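Local coordinates for ferredoxin-NADP reductase (Neisseria gonorrhoeae MIA_2011_03-10, PDB 5TR9), which binds FAD and probably catalyses electron transfer between NADP(H) and ferredoxin, at residues 21-25 with 96-100; 53-57 with 89-93; 111-117 with 258-264; 121-126 with 225-231. All coordinates share one frame; numbering follows the deposited sequence.

In the fold
From the N terminus, strand 17-27 of the antiparallel FAD-binding sheet enters contact 1, which closes when the chain returns, after helix 88-95, through the turn at 96-100. Contact 2 lies within that loop: strand 50-57 meets helix 88-95, and the two contacts touch where M96 SD packs on F55. The chain then crosses to the second domain, on the other side of the molecule's centre. There contact 3 opens at 111-117 and closes with the C-terminal strand 261-265, spanning contact 4, the parallel pairing of 122-128 with 227-233. Contacts 3 and 4 share one sheet, since strands 261-265 and 227-233 are neighbours in it.

Contact 1: 21-25 with 96-100; sequences KILWV and MQQGD
I22 lies against the turn 97-100 and against M96, and it has more surface buried by the contact than any other residue here. CG1 stands anti to the carbonyl carbon (chi1 -60°), which turns this branch toward M96; CD1 at its end lies 3.7 Å from SD, the two side chains crossing at about a right angle. The CB of I22 rests 3.6 Å from Q97 O. M96 reaches across to the strand with its chain extended beyond CG, and its methyl CE meets CG2 of V25 at 4.0 Å, so one methionine serves two residues that point the same way from the strand.

The backbone of I22 is gripped at both ends. Its N-H gives a nearly straight bond to D100 O (2.9 Å, 167°), and its carbonyl O accepts G99 N at 2.9 Å. Both partners belong to a type II beta turn from Q97 to D100, closed by D100 N to Q97 O, with G99 at the positive phi that the turn's third position favours. The carboxylate of D100 folds back over the turn, where OD2 takes the N-H of Q97, met from above the carboxylate plane. K21 lays its CD against G99 O at 3.3 Å, while Q98 stretches its chain along the carbonyl of L23. L23 and W24 form a classic beta bulge in strand 17-27, both opposite A36 of strand 32-38.

The two chemistries run side by side: paired backbone bonds lock the turn before strand 101-105 onto strand 17-27, and I22, V25 and M96 form an apolar patch beside them, leaving the polar side chains of the turn toward the surface.

Contact 2: 53-57 with 89-93; sequences LGFYE and MSALF. With FAD (flavin-adenine dinucleotide), chain C; EDO (1,2-ethanediol), chain D.
The ring of F55 is met at its edge by M89 and F93 of helix 88-95. SD of M89 lies 4.9 Å from the ring centroid and 82° off the normal, a Met-aromatic contact in which the sulfur faces the ring hydrogens and not the pi cloud. CE1 of F93 comes to the same rim, 3.8 Å from F55 CE2, and L92 CD1 approaches obliquely at 3.6 Å from F55 CD2. The F93 ring in turn has CG of M89 over one face, offset toward its rim.

From that CG, the bend at chi2 (73°) turns the sulfur of M89 to the edge of F55, between helix and strand, and CE ends 3.5 Å from L53 O. L92 continues the apolar surface outward, where its CD1 also lies against OE1 of E57.

The same helical turn also holds the cofactor. The backbone N-H of M89 binds FAD O2P at 2.8 Å, and S90 gives both its N-H and its OG to O1P; OG is also hydrogen-bonded to I84 N. The FAD phosphate is thus held at the beginning of helix 88-95, where the helix dipole would favour its charge.

Strand 53-57 crosses the helix at 84°, and L53 and F93 continue the core onto F35 of strand 32-38, while M89 and F93 reach Y66 of strand 60-67.

Contact 3: 111-117 with 258-264; sequences FLLPERF and PGQIMME
The C-terminal edge strand of the parallel sheet, 261-265, is covered here by the connection that leads from the FAD-binding sheet into strand 122-128, and M262 meets F117 at its centre. The methyl CE of M262 sits over the middle of the F117 ring, 3.6 Å from the centroid and 8° off the normal, a clear CH-pi contact. Extended beyond CG, the methionine chain also brings its sulfur obliquely to the ring, while CG touches F117 CZ at 3.6 Å. Past the ring, CE reaches R116 CB and L113 O, the latter at 3.3 Å.

An inverse gamma turn centred on L112 shapes the near end of the connection, and the short 3-10 segment 114-116 brings F117 round to the strand. L112 leans CG and CD1 on the side chain of E264, 3.8 Å separating CD1 from OE1. The carboxylate is joined to the turn by water: OE2 accepts from two molecules, one taking the N-H of F111 and the other that of L112, with L112 N 2.9 Å from the oxygen of that water. E264 also approaches the bound FAD, about 4 Å at the nearest atoms. The side chain of L112 also packs on P134 of helix 133-139.

Contact 4: 121-126 with 225-231; sequences KDLVML and ESTRFMI
V124, L126 and F229 form the apolar centre on one face of the sheet. CG1 of V124 lies 3.7 Å from CE1 of F229, the two side chains side by side and pointing the same way, and L126 CD1 reaches CD1 of the same ring obliquely. CG2 of V124 meets the methyl of T227, which also lies over a face of the F229 ring. On the other face, L123 CD1 touches the sulfur of M230 at 4.0 Å.

Five backbone bonds in parallel register join D122-L126 to S226-M230, all nearly straight; L126 N to M230 O is 2.8 Å. At the polar end, water 4 donates a hydrogen bond to D122 OD2 and accepts from the hydroxyls of S226 and T227, both of which also bond to T223; D122 OD1 is taken by T150. K121 bends at chi2 (-65°) to lay its CE over the guanidinium of R228, and NZ bonds to E225 O at 2.8 Å and forms a salt bridge with E225 OE2. R228 NH1 is held by T227 O, in the guanidinium plane.

The pair lies inside the parallel sheet, between strands 150-157 and 261-265, with helix 133-139 covering M125 and M230, and helix 235-247 covering L126, F229 and I231.

Contact 1: 21-25 with 96-100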
# COMPACT_ATOMS: atom_id res chain seq x y z
N LYS A 21 -14.40 17.63 2.33
CA LYS A 21 -14.21 18.33 1.06
C LYS A 21 -13.02 17.77 0.31
O LYS A 21 -11.98 17.47 0.92
CB LYS A 21 -13.98 19.83 1.29
CG LYS A 21 -15.15 20.57 1.94
CD LYS A 21 -16.16 21.00 0.91
CE LYS A 21 -17.11 22.05 1.47
NZ LYS A 21 -17.86 21.54 2.65
N ILE A 22 -13.15 17.64 -1.01
CA ILE A 22 -11.99 17.39 -1.86
C ILE A 22 -11.10 18.62 -1.83
O ILE A 22 -11.56 19.74 -2.10
CB ILE A 22 -12.41 17.06 -3.30
CG1 ILE A 22 -13.31 15.82 -3.37
CG2 ILE A 22 -11.17 16.93 -4.21
CD1 ILE A 22 -12.64 14.56 -2.90
N LEU A 23 -9.82 18.44 -1.51
CA LEU A 23 -8.90 19.57 -1.50
C LEU A 23 -8.17 19.72 -2.83
O LEU A 23 -8.00 20.84 -3.32
CB LEU A 23 -7.89 19.42 -0.35
CG LEU A 23 -8.54 19.29 1.03
CD1 LEU A 23 -7.47 19.12 2.10
CD2 LEU A 23 -9.41 20.48 1.35
N TRP A 24 -7.76 18.61 -3.44
CA TRP A 24 -7.08 18.68 -4.73
C TRP A 24 -6.99 17.28 -5.30
O TRP A 24 -7.03 16.29 -4.55
CB TRP A 24 -5.68 19.32 -4.62
CG TRP A 24 -4.78 18.76 -3.52
CD1 TRP A 24 -4.53 19.32 -2.29
CD2 TRP A 24 -3.97 17.57 -3.59
NE1 TRP A 24 -3.65 18.53 -1.59
CE2 TRP A 24 -3.28 17.46 -2.37
CE3 TRP A 24 -3.77 16.60 -4.57
CZ2 TRP A 24 -2.41 16.40 -2.09
CZ3 TRP A 24 -2.90 15.55 -4.30
CH2 TRP A 24 -2.23 15.45 -3.07
N VAL A 25 -6.84 17.20 -6.62
CA VAL A 25 -6.66 15.95 -7.34
C VAL A 25 -5.45 16.12 -8.25
O VAL A 25 -5.37 17.10 -9.01
CB VAL A 25 -7.89 15.57 -8.18
CG1 VAL A 25 -7.66 14.20 -8.86
CG2 VAL A 25 -9.16 15.55 -7.33
N MET A 96 -14.48 14.67 -10.10
CA MET A 96 -14.50 15.46 -8.88
C MET A 96 -13.42 16.54 -8.90
O MET A 96 -12.40 16.43 -9.60
CB MET A 96 -14.32 14.57 -7.65
CG MET A 96 -12.92 14.03 -7.46
SD MET A 96 -12.89 12.80 -6.15
CE MET A 96 -11.17 12.31 -6.19
N GLN A 97 -13.66 17.60 -8.13
CA GLN A 97 -12.67 18.67 -8.05
C GLN A 97 -12.79 19.37 -6.71
O GLN A 97 -13.74 19.17 -5.96
CB GLN A 97 -12.84 19.67 -9.18
CG GLN A 97 -14.10 20.49 -9.06
CD GLN A 97 -14.36 21.24 -10.34
OE1 GLN A 97 -13.68 22.22 -10.65
NE2 GLN A 97 -15.32 20.76 -11.12
N GLN A 98 -11.79 20.21 -6.44
CA GLN A 98 -11.69 20.96 -5.19
C GLN A 98 -13.02 21.59 -4.80
O GLN A 98 -13.68 22.26 -5.60
CB GLN A 98 -10.63 22.05 -5.32
CG GLN A 98 -10.53 22.93 -4.10
CD GLN A 98 -9.53 24.06 -4.29
OE1 GLN A 98 -8.50 23.88 -4.92
NE2 GLN A 98 -9.85 25.22 -3.73
N GLY A 99 -13.42 21.36 -3.54
CA GLY A 99 -14.63 21.94 -2.99
C GLY A 99 -15.83 21.01 -3.04
O GLY A 99 -16.83 21.28 -2.36
N ASP A 100 -15.75 19.94 -3.82
CA ASP A 100 -16.80 18.93 -3.85
C ASP A 100 -16.87 18.18 -2.52
O ASP A 100 -15.86 18.00 -1.82
CB ASP A 100 -16.57 17.93 -4.98
CG ASP A 100 -16.81 18.52 -6.37
OD1 ASP A 100 -17.35 19.65 -6.48
OD2 ASP A 100 -16.47 17.82 -7.35
O HOH W 1 -7.03 22.13 -5.76

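Contact 2: 53-57 with 89-93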
# COMPACT_ATOMS: atom_id res chain seq x y z
N LEU A 53 -14.67 5.71 1.81
CA LEU A 53 -15.04 6.99 1.23
C LEU A 53 -16.31 6.80 0.42
O LEU A 53 -16.55 5.73 -0.14
CB LEU A 53 -13.95 7.53 0.31
CG LEU A 53 -12.56 7.69 0.92
CD1 LEU A 53 -11.57 8.22 -0.14
CD2 LEU A 53 -12.62 8.62 2.13
N GLY A 54 -17.13 7.85 0.37
CA GLY A 54 -18.42 7.71 -0.27
C GLY A 54 -18.88 9.01 -0.91
O GLY A 54 -18.32 10.08 -0.68
N PHE A 55 -19.91 8.88 -1.73
CA PHE A 55 -20.59 10.03 -2.30
C PHE A 55 -22.09 9.84 -2.17
O PHE A 55 -22.60 8.72 -2.24
CB PHE A 55 -20.28 10.23 -3.79
CG PHE A 55 -18.85 10.60 -4.08
CD1 PHE A 55 -18.40 11.90 -3.87
CD2 PHE A 55 -17.98 9.66 -4.59
CE1 PHE A 55 -17.08 12.24 -4.16
CE2 PHE A 55 -16.66 9.99 -4.89
CZ PHE A 55 -16.22 11.29 -4.67
N TYR A 56 -22.80 10.95 -1.99
CA TYR A 56 -24.23 10.96 -2.24
C TYR A 56 -24.48 10.74 -3.72
O TYR A 56 -23.88 11.43 -4.56
CB TYR A 56 -24.85 12.28 -1.80
CG TYR A 56 -24.73 12.63 -0.33
CD1 TYR A 56 -25.22 11.79 0.65
CD2 TYR A 56 -24.16 13.84 0.06
CE1 TYR A 56 -25.15 12.13 1.99
CE2 TYR A 56 -24.07 14.19 1.40
CZ TYR A 56 -24.56 13.32 2.35
OH TYR A 56 -24.50 13.67 3.69
N GLU A 57 -25.34 9.78 -4.06
CA GLU A 57 -25.72 9.53 -5.45
C GLU A 57 -27.24 9.53 -5.51
O GLU A 57 -27.86 8.54 -5.10
CB GLU A 57 -25.17 8.20 -5.96
CG GLU A 57 -23.80 8.27 -6.61
CD GLU A 57 -23.57 7.10 -7.55
OE1 GLU A 57 -23.07 7.32 -8.67
OE2 GLU A 57 -23.92 5.95 -7.17
N MET A 89 -17.21 4.12 -9.04
CA MET A 89 -16.51 5.12 -8.24
C MET A 89 -15.47 5.84 -9.08
O MET A 89 -15.27 7.06 -8.92
CB MET A 89 -15.85 4.48 -7.01
CG MET A 89 -15.43 5.50 -5.96
SD MET A 89 -16.88 6.16 -5.10
CE MET A 89 -16.18 6.58 -3.51
N SER A 90 -14.81 5.11 -9.99
CA SER A 90 -13.80 5.72 -10.84
C SER A 90 -14.39 6.84 -11.69
O SER A 90 -13.74 7.87 -11.89
CB SER A 90 -13.16 4.65 -11.74
OG SER A 90 -12.48 3.70 -10.93
N ALA A 91 -15.63 6.67 -12.17
CA ALA A 91 -16.26 7.73 -12.95
C ALA A 91 -16.48 8.98 -12.10
O ALA A 91 -16.36 10.10 -12.60
CB ALA A 91 -17.59 7.24 -13.51
N LEU A 92 -16.82 8.79 -10.83
CA LEU A 92 -16.97 9.95 -9.96
C LEU A 92 -15.62 10.59 -9.65
O LEU A 92 -15.51 11.82 -9.63
CB LEU A 92 -17.68 9.55 -8.66
CG LEU A 92 -19.08 8.97 -8.88
CD1 LEU A 92 -19.62 8.42 -7.57
CD2 LEU A 92 -20.03 10.01 -9.47
N PHE A 93 -14.60 9.77 -9.39
CA PHE A 93 -13.27 10.33 -9.15
C PHE A 93 -12.79 11.14 -10.34
O PHE A 93 -12.12 12.17 -10.19
CB PHE A 93 -12.27 9.21 -8.85
CG PHE A 93 -12.34 8.64 -7.46
CD1 PHE A 93 -13.09 9.23 -6.46
CD2 PHE A 93 -11.59 7.51 -7.15
CE1 PHE A 93 -13.11 8.69 -5.17
CE2 PHE A 93 -11.61 6.97 -5.87
CZ PHE A 93 -12.36 7.55 -4.89
PA FAD C . -15.41 -1.48 -8.74
O1A FAD C . -16.83 -1.76 -9.10
O2A FAD C . -15.10 -1.36 -7.25
O5B FAD C . -14.43 -2.56 -9.30
C5B FAD C . -14.52 -3.02 -10.66
C4B FAD C . -13.35 -3.95 -10.89
O4B FAD C . -12.14 -3.17 -10.97
C3B FAD C . -13.09 -4.94 -9.77
O3B FAD C . -13.89 -6.11 -9.89
C2B FAD C . -11.61 -5.26 -9.95
O2B FAD C . -11.41 -6.24 -10.97
C1B FAD C . -11.05 -3.93 -10.47
N9A FAD C . -10.37 -3.12 -9.47
C8A FAD C . -10.92 -2.41 -8.44
N7A FAD C . -10.05 -1.72 -7.74
C5A FAD C . -8.84 -1.98 -8.37
C6A FAD C . -7.53 -1.55 -8.11
N6A FAD C . -7.21 -0.74 -7.10
N1A FAD C . -6.55 -2.01 -8.92
C2A FAD C . -6.87 -2.82 -9.93
N3A FAD C . -8.08 -3.30 -10.27
C4A FAD C . -9.03 -2.83 -9.45
N1 FAD C . -8.44 1.00 -4.81
C2 FAD C . -7.50 1.96 -5.06
O2 FAD C . -7.41 2.50 -6.17
N3 FAD C . -6.62 2.32 -4.05
C4 FAD C . -6.59 1.79 -2.77
O4 FAD C . -5.78 2.19 -1.94
C4X FAD C . -7.60 0.78 -2.53
N5 FAD C . -7.62 0.20 -1.34
C5X FAD C . -8.59 -0.77 -1.12
C6 FAD C . -8.64 -1.39 0.14
C7 FAD C . -9.59 -2.36 0.41
C7M FAD C . -9.63 -3.00 1.78
C8 FAD C . -10.52 -2.73 -0.58
C8M FAD C . -11.56 -3.78 -0.30
C9 FAD C . -10.47 -2.12 -1.83
C9A FAD C . -9.52 -1.14 -2.10
N10 FAD C . -9.41 -0.52 -3.38
C10 FAD C . -8.48 0.46 -3.61
C1' FAD C . -10.42 -0.75 -4.41
C2' FAD C . -11.48 0.36 -4.34
O2' FAD C . -12.30 0.23 -3.17
C3' FAD C . -12.37 0.37 -5.58
O3' FAD C . -12.84 -0.95 -5.85
C4' FAD C . -11.73 1.05 -6.80
O4' FAD C . -11.57 2.44 -6.52
C5' FAD C . -12.55 0.89 -8.06
O5' FAD C . -13.89 1.34 -7.81
P FAD C . -14.97 1.35 -8.97
O1P FAD C . -14.52 2.26 -10.10
O2P FAD C . -16.30 1.60 -8.35
O3P FAD C . -14.91 -0.17 -9.49
C1 EDO D . -27.25 4.63 -5.39
O1 EDO D . -28.15 5.72 -5.24
C2 EDO D . -28.03 3.32 -5.40
O2 EDO D . -28.82 3.22 -4.21

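Contact 3: 111-117 with 258-264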
# COMPACT_ATOMS: atom_id res chain seq x y z
N PHE A 111 -5.66 -4.66 9.25
CA PHE A 111 -4.71 -5.38 10.09
C PHE A 111 -3.30 -5.39 9.53
O PHE A 111 -2.47 -6.17 10.00
CB PHE A 111 -5.22 -6.81 10.33
CG PHE A 111 -6.58 -6.85 10.96
CD1 PHE A 111 -6.75 -6.50 12.29
CD2 PHE A 111 -7.69 -7.21 10.21
CE1 PHE A 111 -8.01 -6.52 12.87
CE2 PHE A 111 -8.95 -7.24 10.80
CZ PHE A 111 -9.11 -6.89 12.12
N LEU A 112 -3.00 -4.54 8.54
CA LEU A 112 -1.63 -4.36 8.07
C LEU A 112 -0.92 -3.46 9.08
O LEU A 112 -0.71 -2.26 8.86
CB LEU A 112 -1.58 -3.74 6.68
CG LEU A 112 -2.04 -4.60 5.51
CD1 LEU A 112 -1.92 -3.74 4.25
CD2 LEU A 112 -1.20 -5.88 5.40
N LEU A 113 -0.53 -4.07 10.19
CA LEU A 113 -0.06 -3.35 11.37
C LEU A 113 1.34 -3.85 11.70
O LEU A 113 1.51 -4.80 12.48
CB LEU A 113 -1.02 -3.55 12.53
CG LEU A 113 -2.43 -2.99 12.27
CD1 LEU A 113 -3.38 -3.39 13.37
CD2 LEU A 113 -2.37 -1.47 12.12
N PRO A 114 2.39 -3.21 11.15
CA PRO A 114 3.74 -3.80 11.24
C PRO A 114 4.30 -3.88 12.64
O PRO A 114 5.17 -4.73 12.88
CB PRO A 114 4.58 -2.88 10.35
CG PRO A 114 3.80 -1.62 10.24
CD PRO A 114 2.35 -1.98 10.35
N GLU A 115 3.85 -3.05 13.57
CA GLU A 115 4.41 -3.09 14.92
C GLU A 115 3.94 -4.29 15.71
O GLU A 115 4.41 -4.49 16.84
CB GLU A 115 4.10 -1.79 15.64
CG GLU A 115 4.89 -0.66 14.99
CD GLU A 115 4.53 0.72 15.45
OE1 GLU A 115 3.98 0.91 16.56
OE2 GLU A 115 4.81 1.65 14.67
N ARG A 116 3.04 -5.11 15.15
CA ARG A 116 2.74 -6.41 15.72
C ARG A 116 3.85 -7.43 15.46
O ARG A 116 3.85 -8.49 16.09
CB ARG A 116 1.42 -6.92 15.15
CG ARG A 116 0.23 -6.12 15.64
CD ARG A 116 -1.05 -6.63 15.01
NE ARG A 116 -2.22 -6.08 15.67
CZ ARG A 116 -3.47 -6.46 15.41
NH1 ARG A 116 -3.70 -7.39 14.49
NH2 ARG A 116 -4.48 -5.91 16.07
N PHE A 117 4.77 -7.14 14.53
CA PHE A 117 6.02 -7.89 14.38
C PHE A 117 7.05 -7.35 15.37
O PHE A 117 7.07 -6.15 15.66
CB PHE A 117 6.57 -7.72 12.97
CG PHE A 117 5.82 -8.47 11.88
CD1 PHE A 117 5.46 -9.81 12.03
CD2 PHE A 117 5.53 -7.82 10.68
CE1 PHE A 117 4.80 -10.49 10.99
CE2 PHE A 117 4.87 -8.50 9.64
CZ PHE A 117 4.51 -9.82 9.80
N PRO A 258 3.23 -15.90 16.29
CA PRO A 258 4.01 -14.77 15.76
C PRO A 258 4.06 -14.76 14.24
O PRO A 258 3.69 -13.77 13.60
CB PRO A 258 5.39 -14.97 16.40
CG PRO A 258 5.08 -15.67 17.70
CD PRO A 258 3.96 -16.64 17.34
N GLY A 259 4.49 -15.86 13.65
CA GLY A 259 4.44 -15.96 12.20
C GLY A 259 5.36 -14.96 11.54
O GLY A 259 6.16 -14.26 12.17
N GLN A 260 5.25 -14.91 10.22
CA GLN A 260 6.09 -14.01 9.45
C GLN A 260 5.33 -13.30 8.33
O GLN A 260 5.97 -12.62 7.53
CB GLN A 260 7.29 -14.77 8.84
CG GLN A 260 8.21 -15.48 9.87
CD GLN A 260 7.69 -16.85 10.29
OE1 GLN A 260 6.98 -17.52 9.54
NE2 GLN A 260 8.03 -17.27 11.50
N ILE A 261 4.01 -13.45 8.22
CA ILE A 261 3.27 -12.91 7.08
C ILE A 261 2.01 -12.19 7.55
O ILE A 261 1.20 -12.76 8.29
CB ILE A 261 2.89 -14.01 6.08
CG1 ILE A 261 4.10 -14.83 5.65
CG2 ILE A 261 2.21 -13.40 4.86
CD1 ILE A 261 3.69 -16.08 4.88
N MET A 262 1.82 -10.96 7.07
CA MET A 262 0.53 -10.27 7.12
C MET A 262 0.12 -9.96 5.69
O MET A 262 0.97 -9.61 4.86
CB MET A 262 0.61 -8.96 7.89
CG MET A 262 0.98 -9.11 9.34
SD MET A 262 1.28 -7.49 10.07
CE MET A 262 1.83 -8.01 11.69
N MET A 263 -1.18 -10.05 5.39
CA MET A 263 -1.61 -9.83 4.02
C MET A 263 -3.01 -9.22 3.98
O MET A 263 -3.83 -9.42 4.89
CB MET A 263 -1.58 -11.14 3.23
CG MET A 263 -2.47 -12.21 3.78
SD MET A 263 -2.12 -13.76 2.91
CE MET A 263 -3.32 -14.84 3.67
N GLU A 264 -3.26 -8.47 2.91
CA GLU A 264 -4.56 -7.84 2.68
C GLU A 264 -4.75 -7.68 1.18
O GLU A 264 -3.85 -7.16 0.51
CB GLU A 264 -4.61 -6.48 3.38
CG GLU A 264 -5.90 -5.70 3.21
CD GLU A 264 -5.79 -4.33 3.88
OE1 GLU A 264 -5.50 -3.35 3.17
OE2 GLU A 264 -5.95 -4.25 5.12
O HOH W 2 -6.55 -6.03 6.78
O HOH W 3 -4.72 -2.67 7.09

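Contact 4: 121-126 with 225-231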
# COMPACT_ATOMS: atom_id res chain seq x y z
N LYS A 121 13.71 -7.21 13.30
CA LYS A 121 13.61 -8.04 12.13
C LYS A 121 13.79 -7.20 10.87
O LYS A 121 13.79 -5.96 10.91
CB LYS A 121 12.26 -8.76 12.09
CG LYS A 121 11.96 -9.56 13.36
CD LYS A 121 12.93 -10.70 13.53
CE LYS A 121 12.58 -11.54 14.75
NZ LYS A 121 13.64 -12.58 15.00
N ASP A 122 13.94 -7.88 9.74
CA ASP A 122 13.95 -7.22 8.44
C ASP A 122 12.53 -7.20 7.89
O ASP A 122 11.96 -8.26 7.62
CB ASP A 122 14.88 -7.94 7.48
CG ASP A 122 16.31 -7.93 7.96
OD1 ASP A 122 16.88 -6.82 8.11
OD2 ASP A 122 16.88 -9.01 8.25
N LEU A 123 11.97 -6.01 7.72
CA LEU A 123 10.60 -5.86 7.26
C LEU A 123 10.58 -5.79 5.73
O LEU A 123 11.24 -4.92 5.15
CB LEU A 123 9.96 -4.61 7.86
CG LEU A 123 8.51 -4.34 7.51
CD1 LEU A 123 7.64 -5.46 8.13
CD2 LEU A 123 8.10 -2.95 7.99
N VAL A 124 9.81 -6.67 5.09
CA VAL A 124 9.76 -6.73 3.63
C VAL A 124 8.31 -6.56 3.19
O VAL A 124 7.47 -7.43 3.45
CB VAL A 124 10.36 -8.03 3.08
CG1 VAL A 124 10.24 -8.08 1.53
CG2 VAL A 124 11.83 -8.18 3.52
N MET A 125 8.02 -5.45 2.52
CA MET A 125 6.67 -5.13 2.05
C MET A 125 6.58 -5.43 0.56
O MET A 125 7.35 -4.88 -0.24
CB MET A 125 6.36 -3.66 2.35
CG MET A 125 6.33 -3.37 3.86
SD MET A 125 6.25 -1.62 4.27
CE MET A 125 7.86 -1.13 3.70
N LEU A 126 5.65 -6.31 0.18
CA LEU A 126 5.48 -6.77 -1.20
C LEU A 126 4.14 -6.26 -1.70
O LEU A 126 3.11 -6.53 -1.08
CB LEU A 126 5.52 -8.30 -1.26
CG LEU A 126 6.75 -9.00 -0.66
CD1 LEU A 126 6.51 -10.50 -0.66
CD2 LEU A 126 8.00 -8.66 -1.46
N GLU A 225 13.45 -16.93 10.45
CA GLU A 225 13.83 -16.38 11.74
C GLU A 225 13.92 -14.86 11.69
O GLU A 225 13.52 -14.18 12.65
CB GLU A 225 15.16 -16.99 12.19
CG GLU A 225 15.41 -16.92 13.69
CD GLU A 225 15.86 -15.54 14.16
OE1 GLU A 225 16.53 -14.84 13.37
OE2 GLU A 225 15.54 -15.17 15.31
N SER A 226 14.43 -14.29 10.59
CA SER A 226 14.81 -12.88 10.57
C SER A 226 13.90 -11.98 9.74
O SER A 226 13.96 -10.75 9.91
CB SER A 226 16.24 -12.73 10.03
OG SER A 226 16.32 -13.27 8.72
N THR A 227 13.08 -12.53 8.85
CA THR A 227 12.31 -11.73 7.90
C THR A 227 10.84 -11.70 8.29
O THR A 227 10.28 -12.72 8.72
CB THR A 227 12.47 -12.28 6.48
OG1 THR A 227 13.86 -12.46 6.21
CG2 THR A 227 11.89 -11.32 5.43
N ARG A 228 10.21 -10.54 8.13
CA ARG A 228 8.77 -10.41 8.34
C ARG A 228 8.16 -9.74 7.12
O ARG A 228 8.62 -8.66 6.72
CB ARG A 228 8.47 -9.63 9.63
CG ARG A 228 9.07 -10.28 10.89
CD ARG A 228 8.40 -11.63 11.19
NE ARG A 228 8.88 -12.25 12.43
CZ ARG A 228 9.90 -13.11 12.51
NH1 ARG A 228 10.59 -13.43 11.42
NH2 ARG A 228 10.25 -13.64 13.67
N PHE A 229 7.16 -10.38 6.53
CA PHE A 229 6.57 -9.95 5.26
C PHE A 229 5.20 -9.32 5.45
O PHE A 229 4.39 -9.79 6.25
CB PHE A 229 6.39 -11.14 4.30
CG PHE A 229 7.66 -11.70 3.74
CD1 PHE A 229 8.25 -11.12 2.62
CD2 PHE A 229 8.26 -12.83 4.30
CE1 PHE A 229 9.42 -11.65 2.07
CE2 PHE A 229 9.44 -13.35 3.77
CZ PHE A 229 10.02 -12.77 2.65
N MET A 230 4.92 -8.29 4.66
CA MET A 230 3.56 -7.77 4.51
C MET A 230 3.24 -7.76 3.03
O MET A 230 4.10 -7.43 2.21
CB MET A 230 3.44 -6.36 5.10
CG MET A 230 3.97 -6.27 6.53
SD MET A 230 3.83 -4.61 7.20
CE MET A 230 2.05 -4.51 7.48
N ILE A 231 2.02 -8.15 2.68
CA ILE A 231 1.63 -8.32 1.28
C ILE A 231 0.34 -7.55 1.04
O ILE A 231 -0.65 -7.77 1.74
CB ILE A 231 1.39 -9.80 0.93
CG1 ILE A 231 2.48 -10.70 1.51
CG2 ILE A 231 1.28 -9.95 -0.60
CD1 ILE A 231 2.14 -12.20 1.35
O HOH W 4 16.13 -11.16 6.95